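Local coordinates for hypothetical protein SP2199 (Streptococcus pneumoniae TIGR4, PDB 2IBO) that is of unknown function but probably binds thiamine or a related small molecule, at residues M1-V9 / F41-L52. Numbering follows the deposited sequence.
Sequences MKASIALQV and FETVLEGEFDEL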
HETATM    1  N   MSE A   1     -13.090   4.198  17.992  1.00 52.39           N
HETATM    2  CA  MSE A   1     -12.988   2.905  18.722  1.00 52.34           C
HETATM    3  C   MSE A   1     -12.446   1.766  17.855  1.00 49.89           C
HETATM    4  O   MSE A   1     -11.242   1.685  17.633  1.00 50.74           O
HETATM    5  CB  MSE A   1     -14.351   2.510  19.287  1.00 78.64           C
HETATM    6  CG  MSE A   1     -14.352   1.196  20.054  1.00 78.12           C
HETATM    7 SE   MSE A   1     -16.116   0.786  20.739  1.00 78.53          SE
HETATM    8  CE  MSE A   1     -17.039   0.563  19.022  1.00 76.54           C
ATOM      9  N   LYS A   2     -13.329   0.893  17.369  1.00 29.75           N
ATOM     10  CA  LYS A   2     -12.913  -0.252  16.558  1.00 25.32           C
ATOM     11  C   LYS A   2     -11.943   0.097  15.441  1.00 22.61           C
ATOM     12  O   LYS A   2     -12.140   1.080  14.712  1.00 20.69           O
ATOM     13  CB  LYS A   2     -14.128  -0.971  15.969  1.00 45.91           C
ATOM     14  CG  LYS A   2     -14.689  -2.068  16.858  1.00 48.17           C
ATOM     15  CD  LYS A   2     -15.954  -2.685  16.270  1.00 50.41           C
ATOM     16  CE  LYS A   2     -17.100  -1.667  16.237  1.00 53.13           C
ATOM     17  NZ  LYS A   2     -18.381  -2.216  15.698  1.00 55.10           N
ATOM     18  N   ALA A   3     -10.889  -0.718  15.320  1.00 18.85           N
ATOM     19  CA  ALA A   3      -9.881  -0.504  14.292  1.00 15.80           C
ATOM     20  C   ALA A   3      -9.122  -1.769  13.945  1.00 14.52           C
ATOM     21  O   ALA A   3      -9.007  -2.681  14.753  1.00 14.73           O
ATOM     22  CB  ALA A   3      -8.915   0.558  14.738  1.00 12.73           C
ATOM     23  N   SER A   4      -8.614  -1.823  12.725  1.00 23.71           N
ATOM     24  CA  SER A   4      -7.843  -2.969  12.290  1.00 24.69           C
ATOM     25  C   SER A   4      -6.600  -2.401  11.619  1.00 24.75           C
ATOM     26  O   SER A   4      -6.676  -1.401  10.908  1.00 25.63           O
ATOM     27  CB  SER A   4      -8.643  -3.825  11.315  1.00 27.54           C
ATOM     28  OG  SER A   4      -8.056  -5.108  11.186  1.00 30.04           O
ATOM     29  N   ILE A   5      -5.463  -3.043  11.864  1.00 27.39           N
ATOM     30  CA  ILE A   5      -4.168  -2.620  11.348  1.00 25.92           C
ATOM     31  C   ILE A   5      -3.493  -3.807  10.697  1.00 26.45           C
ATOM     32  O   ILE A   5      -3.457  -4.894  11.269  1.00 28.33           O
ATOM     33  CB  ILE A   5      -3.277  -2.121  12.521  1.00 17.95           C
ATOM     34  CG1 ILE A   5      -3.809  -0.787  13.025  1.00 17.57           C
ATOM     35  CG2 ILE A   5      -1.821  -2.039  12.122  1.00 15.73           C
ATOM     36  CD1 ILE A   5      -3.891   0.248  11.945  1.00 20.74           C
ATOM     37  N   ALA A   6      -2.972  -3.609   9.494  1.00 15.98           N
ATOM     38  CA  ALA A   6      -2.266  -4.670   8.789  1.00 15.10           C
ATOM     39  C   ALA A   6      -0.834  -4.164   8.718  1.00 15.81           C
ATOM     40  O   ALA A   6      -0.590  -3.029   8.294  1.00 16.09           O
ATOM     41  CB  ALA A   6      -2.847  -4.848   7.402  1.00 21.04           C
ATOM     42  N   LEU A   7       0.120  -4.971   9.162  1.00 18.81           N
ATOM     43  CA  LEU A   7       1.514  -4.522   9.149  1.00 20.76           C
ATOM     44  C   LEU A   7       2.454  -5.436   8.371  1.00 21.05           C
ATOM     45  O   LEU A   7       2.379  -6.673   8.464  1.00 20.97           O
ATOM     46  CB  LEU A   7       2.036  -4.356  10.592  1.00 23.41           C
ATOM     47  CG  LEU A   7       3.507  -3.931  10.790  1.00 23.91           C
ATOM     48  CD1 LEU A   7       3.726  -2.476  10.286  1.00 22.82           C
ATOM     49  CD2 LEU A   7       3.878  -4.063  12.265  1.00 21.13           C
ATOM     50  N   GLN A   8       3.315  -4.801   7.583  1.00 18.02           N
ATOM     51  CA  GLN A   8       4.322  -5.495   6.790  1.00 20.06           C
ATOM     52  C   GLN A   8       5.612  -4.728   6.959  1.00 19.38           C
ATOM     53  O   GLN A   8       5.687  -3.538   6.646  1.00 17.89           O
ATOM     54  CB  GLN A   8       3.972  -5.514   5.308  1.00 28.06           C
ATOM     55  CG  GLN A   8       5.097  -6.077   4.467  1.00 30.64           C
ATOM     56  CD  GLN A   8       4.783  -6.103   2.984  1.00 35.96           C
ATOM     57  OE1 GLN A   8       5.450  -6.801   2.214  1.00 36.27           O
ATOM     58  NE2 GLN A   8       3.767  -5.337   2.570  1.00 37.14           N
ATOM     59  N   VAL A   9       6.628  -5.403   7.467  1.00 27.90           N
ATOM     60  CA  VAL A   9       7.900  -4.752   7.660  1.00 29.63           C
ATOM     61  C   VAL A   9       8.899  -5.268   6.650  1.00 32.04           C
ATOM     62  O   VAL A   9       9.178  -6.468   6.595  1.00 31.48           O
ATOM     63  CB  VAL A   9       8.458  -4.998   9.071  1.00 12.80           C
ATOM     64  CG1 VAL A   9       9.855  -4.399   9.173  1.00 14.08           C
ATOM     65  CG2 VAL A   9       7.525  -4.387  10.123  1.00 10.00           C
ATOM     66  N   PHE A  41       1.782 -11.614   3.449  1.00 32.37           N
ATOM     67  CA  PHE A  41       2.456 -10.338   3.172  1.00 32.58           C
ATOM     68  C   PHE A  41       2.384  -9.325   4.309  1.00 32.75           C
ATOM     69  O   PHE A  41       3.164  -8.369   4.348  1.00 35.82           O
ATOM     70  CB  PHE A  41       1.853  -9.691   1.933  1.00 25.71           C
ATOM     71  CG  PHE A  41       2.404 -10.205   0.644  1.00 26.66           C
ATOM     72  CD1 PHE A  41       3.595  -9.705   0.145  1.00 27.85           C
ATOM     73  CD2 PHE A  41       1.731 -11.186  -0.082  1.00 28.35           C
ATOM     74  CE1 PHE A  41       4.117 -10.160  -1.049  1.00 28.32           C
ATOM     75  CE2 PHE A  41       2.242 -11.655  -1.283  1.00 29.26           C
ATOM     76  CZ  PHE A  41       3.439 -11.139  -1.769  1.00 28.70           C
ATOM     77  N   GLU A  42       1.448  -9.533   5.226  1.00 22.32           N
ATOM     78  CA  GLU A  42       1.270  -8.606   6.325  1.00 22.89           C
ATOM     79  C   GLU A  42       0.668  -9.266   7.564  1.00 22.13           C
ATOM     80  O   GLU A  42      -0.013 -10.294   7.464  1.00 22.81           O
ATOM     81  CB  GLU A  42       0.362  -7.475   5.848  1.00 23.43           C
ATOM     82  CG  GLU A  42      -1.010  -7.956   5.407  1.00 23.82           C
ATOM     83  CD  GLU A  42      -1.759  -6.920   4.607  1.00 25.46           C
ATOM     84  OE1 GLU A  42      -2.967  -7.116   4.357  1.00 25.92           O
ATOM     85  OE2 GLU A  42      -1.144  -5.912   4.220  1.00 27.37           O
ATOM     86  N   THR A  43       0.905  -8.673   8.732  1.00 13.71           N
ATOM     87  CA  THR A  43       0.348  -9.243   9.953  1.00 14.93           C
ATOM     88  C   THR A  43      -0.839  -8.371  10.289  1.00 14.18           C
ATOM     89  O   THR A  43      -0.696  -7.153  10.413  1.00 13.21           O
ATOM     90  CB  THR A  43       1.383  -9.254  11.130  1.00 23.04           C
ATOM     91  OG1 THR A  43       2.454 -10.166  10.834  1.00 22.78           O
ATOM     92  CG2 THR A  43       0.720  -9.703  12.410  1.00 20.75           C
ATOM     93  N   VAL A  44      -2.006  -8.997  10.427  1.00 14.30           N
ATOM     94  CA  VAL A  44      -3.248  -8.278  10.701  1.00 15.06           C
ATOM     95  C   VAL A  44      -3.615  -8.270  12.171  1.00 15.37           C
ATOM     96  O   VAL A  44      -3.748  -9.324  12.781  1.00 14.13           O
ATOM     97  CB  VAL A  44      -4.434  -8.900   9.900  1.00 23.39           C
ATOM     98  CG1 VAL A  44      -5.738  -8.201  10.252  1.00 21.23           C
ATOM     99  CG2 VAL A  44      -4.164  -8.799   8.412  1.00 21.52           C
ATOM    100  N   LEU A  45      -3.796  -7.070  12.720  1.00 17.26           N
ATOM    101  CA  LEU A  45      -4.165  -6.889  14.122  1.00 18.01           C
ATOM    102  C   LEU A  45      -5.578  -6.325  14.223  1.00 18.63           C
ATOM    103  O   LEU A  45      -6.024  -5.596  13.344  1.00 18.34           O
ATOM    104  CB  LEU A  45      -3.171  -5.943  14.813  1.00 16.18           C
ATOM    105  CG  LEU A  45      -1.696  -6.379  14.806  1.00 15.14           C
ATOM    106  CD1 LEU A  45      -0.840  -5.337  15.498  1.00 15.98           C
ATOM    107  CD2 LEU A  45      -1.545  -7.709  15.487  1.00 13.11           C
ATOM    108  N   GLU A  46      -6.278  -6.647  15.304  1.00 30.36           N
ATOM    109  CA  GLU A  46      -7.646  -6.172  15.484  1.00 32.39           C
ATOM    110  C   GLU A  46      -7.886  -5.741  16.930  1.00 32.25           C
ATOM    111  O   GLU A  46      -7.531  -6.468  17.855  1.00 32.11           O
ATOM    112  CB  GLU A  46      -8.615  -7.292  15.111  1.00 26.86           C
ATOM    113  CG  GLU A  46     -10.002  -6.833  14.806  1.00 30.06           C
ATOM    114  CD  GLU A  46     -10.988  -7.984  14.740  1.00 32.24           C
ATOM    115  OE1 GLU A  46     -12.072  -7.810  14.154  1.00 35.61           O
ATOM    116  OE2 GLU A  46     -10.694  -9.066  15.284  1.00 34.82           O
ATOM    117  N   GLY A  47      -8.499  -4.571  17.115  1.00 16.38           N
ATOM    118  CA  GLY A  47      -8.778  -4.060  18.450  1.00 17.23           C
ATOM    119  C   GLY A  47      -9.085  -2.573  18.458  1.00 19.55           C
ATOM    120  O   GLY A  47      -9.429  -2.004  17.416  1.00 21.12           O
ATOM    121  N   GLU A  48      -8.960  -1.942  19.630  1.00 22.04           N
ATOM    122  CA  GLU A  48      -9.223  -0.503  19.806  1.00 22.59           C
ATOM    123  C   GLU A  48      -8.195   0.345  19.056  1.00 22.32           C
ATOM    124  O   GLU A  48      -7.001   0.053  19.068  1.00 21.94           O
ATOM    125  CB  GLU A  48      -9.186  -0.133  21.291  1.00 60.82           C
ATOM    126  CG  GLU A  48     -10.346  -0.654  22.107  1.00 65.78           C
ATOM    127  CD  GLU A  48     -11.667  -0.039  21.699  1.00 69.93           C
ATOM    128  OE1 GLU A  48     -11.753   1.209  21.651  1.00 71.02           O
ATOM    129  OE2 GLU A  48     -12.622  -0.803  21.431  1.00 73.30           O
ATOM    130  N   PHE A  49      -8.656   1.412  18.418  1.00 28.04           N
ATOM    131  CA  PHE A  49      -7.754   2.264  17.665  1.00 28.13           C
ATOM    132  C   PHE A  49      -6.547   2.684  18.488  1.00 28.52           C
ATOM    133  O   PHE A  49      -5.403   2.550  18.033  1.00 27.79           O
ATOM    134  CB  PHE A  49      -8.486   3.505  17.141  1.00 23.88           C
ATOM    135  CG  PHE A  49      -7.653   4.334  16.205  1.00 23.47           C
ATOM    136  CD1 PHE A  49      -7.040   3.748  15.103  1.00 21.95           C
ATOM    137  CD2 PHE A  49      -7.464   5.693  16.433  1.00 23.81           C
ATOM    138  CE1 PHE A  49      -6.247   4.495  14.246  1.00 22.71           C
ATOM    139  CE2 PHE A  49      -6.670   6.454  15.577  1.00 23.60           C
ATOM    140  CZ  PHE A  49      -6.061   5.848  14.477  1.00 23.27           C
ATOM    141  N   ASP A  50      -6.806   3.181  19.699  1.00 29.57           N
ATOM    142  CA  ASP A  50      -5.739   3.643  20.593  1.00 30.48           C
ATOM    143  C   ASP A  50      -4.630   2.619  20.825  1.00 29.67           C
ATOM    144  O   ASP A  50      -3.444   2.941  20.697  1.00 28.78           O
ATOM    145  CB  ASP A  50      -6.326   4.071  21.943  1.00 47.04           C
ATOM    146  CG  ASP A  50      -6.889   5.481  21.916  1.00 50.15           C
ATOM    147  OD1 ASP A  50      -7.528   5.877  22.919  1.00 50.72           O
ATOM    148  OD2 ASP A  50      -6.689   6.195  20.902  1.00 51.22           O
ATOM    149  N   GLU A  51      -5.018   1.390  21.160  1.00 35.87           N
ATOM    150  CA  GLU A  51      -4.042   0.333  21.410  1.00 36.36           C
ATOM    151  C   GLU A  51      -3.255  -0.061  20.144  1.00 34.54           C
ATOM    152  O   GLU A  51      -2.046  -0.300  20.207  1.00 33.92           O
ATOM    153  CB  GLU A  51      -4.733  -0.901  22.023  1.00 62.37           C
ATOM    154  CG  GLU A  51      -5.481  -1.812  21.040  1.00 66.32           C
ATOM    155  CD  GLU A  51      -6.205  -2.979  21.730  1.00 69.63           C
ATOM    156  OE1 GLU A  51      -7.300  -2.760  22.299  1.00 70.09           O
ATOM    157  OE2 GLU A  51      -5.677  -4.116  21.708  1.00 71.35           O
ATOM    158  N   LEU A  52      -3.930  -0.118  18.998  1.00 22.28           N
ATOM    159  CA  LEU A  52      -3.250  -0.483  17.771  1.00 20.34           C
ATOM    160  C   LEU A  52      -2.226   0.576  17.392  1.00 20.19           C
ATOM    161  O   LEU A  52      -1.117   0.238  16.996  1.00 19.93           O
ATOM    162  CB  LEU A  52      -4.249  -0.691  16.633  1.00 26.85           C
ATOM    163  CG  LEU A  52      -5.283  -1.820  16.788  1.00 25.16           C
ATOM    164  CD1 LEU A  52      -6.117  -1.933  15.511  1.00 23.37           C
ATOM    165  CD2 LEU A  52      -4.590  -3.134  17.078  1.00 23.87           C
TER
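Leu45 and Ile5 pair at the middle of an antiparallel ladder that joins strand 2-9 to strand 43-46, neighbours in the four-stranded sheet of this ferredoxin-like alpha-beta fold. Ile5 and Ala3 each give their N-H to, and take one back at their C=O from, Leu45 and Gly47 respectively, and Leu7 N donates to Thr43 O. Leu45 N to Ile5 O, at 2.6 Å, is almost straight (178° at the hydrogen). Leu45 O is gripped twice: Ile5 N and Ser4 OG, each 3.0 Å from it, arrive from opposite faces of its carbonyl plane. The serine hydroxyl gets there because chi1 of -164° sets OG anti to its own N. Between these pairs, the backbones of Ser4 and Ala6 turn to strand 70-79 and hydrogen-bond with those of Asn77 and Lys75 respectively. The chain turns a corner at Gly47; Glu48 still faces Lys2 in a non-hydrogen-bonded pair and also takes the N-cap position, and Phe49 N, in the helix's first turn, donates to Met1 O at 2.7 Å. Leu52 from that turn lays CD1 3.6 Å from Ile5 CG1 and 3.8 Å from Ala3 CB, closing the helix onto the sheet. On the other face, the Glu42 carboxylate lies beside the Ala6 methyl and forms salt bridges with Lys75 of its own chain and Lys75 of the second subunit; Glu42 CD is 3.6 Å from Ala6 CB.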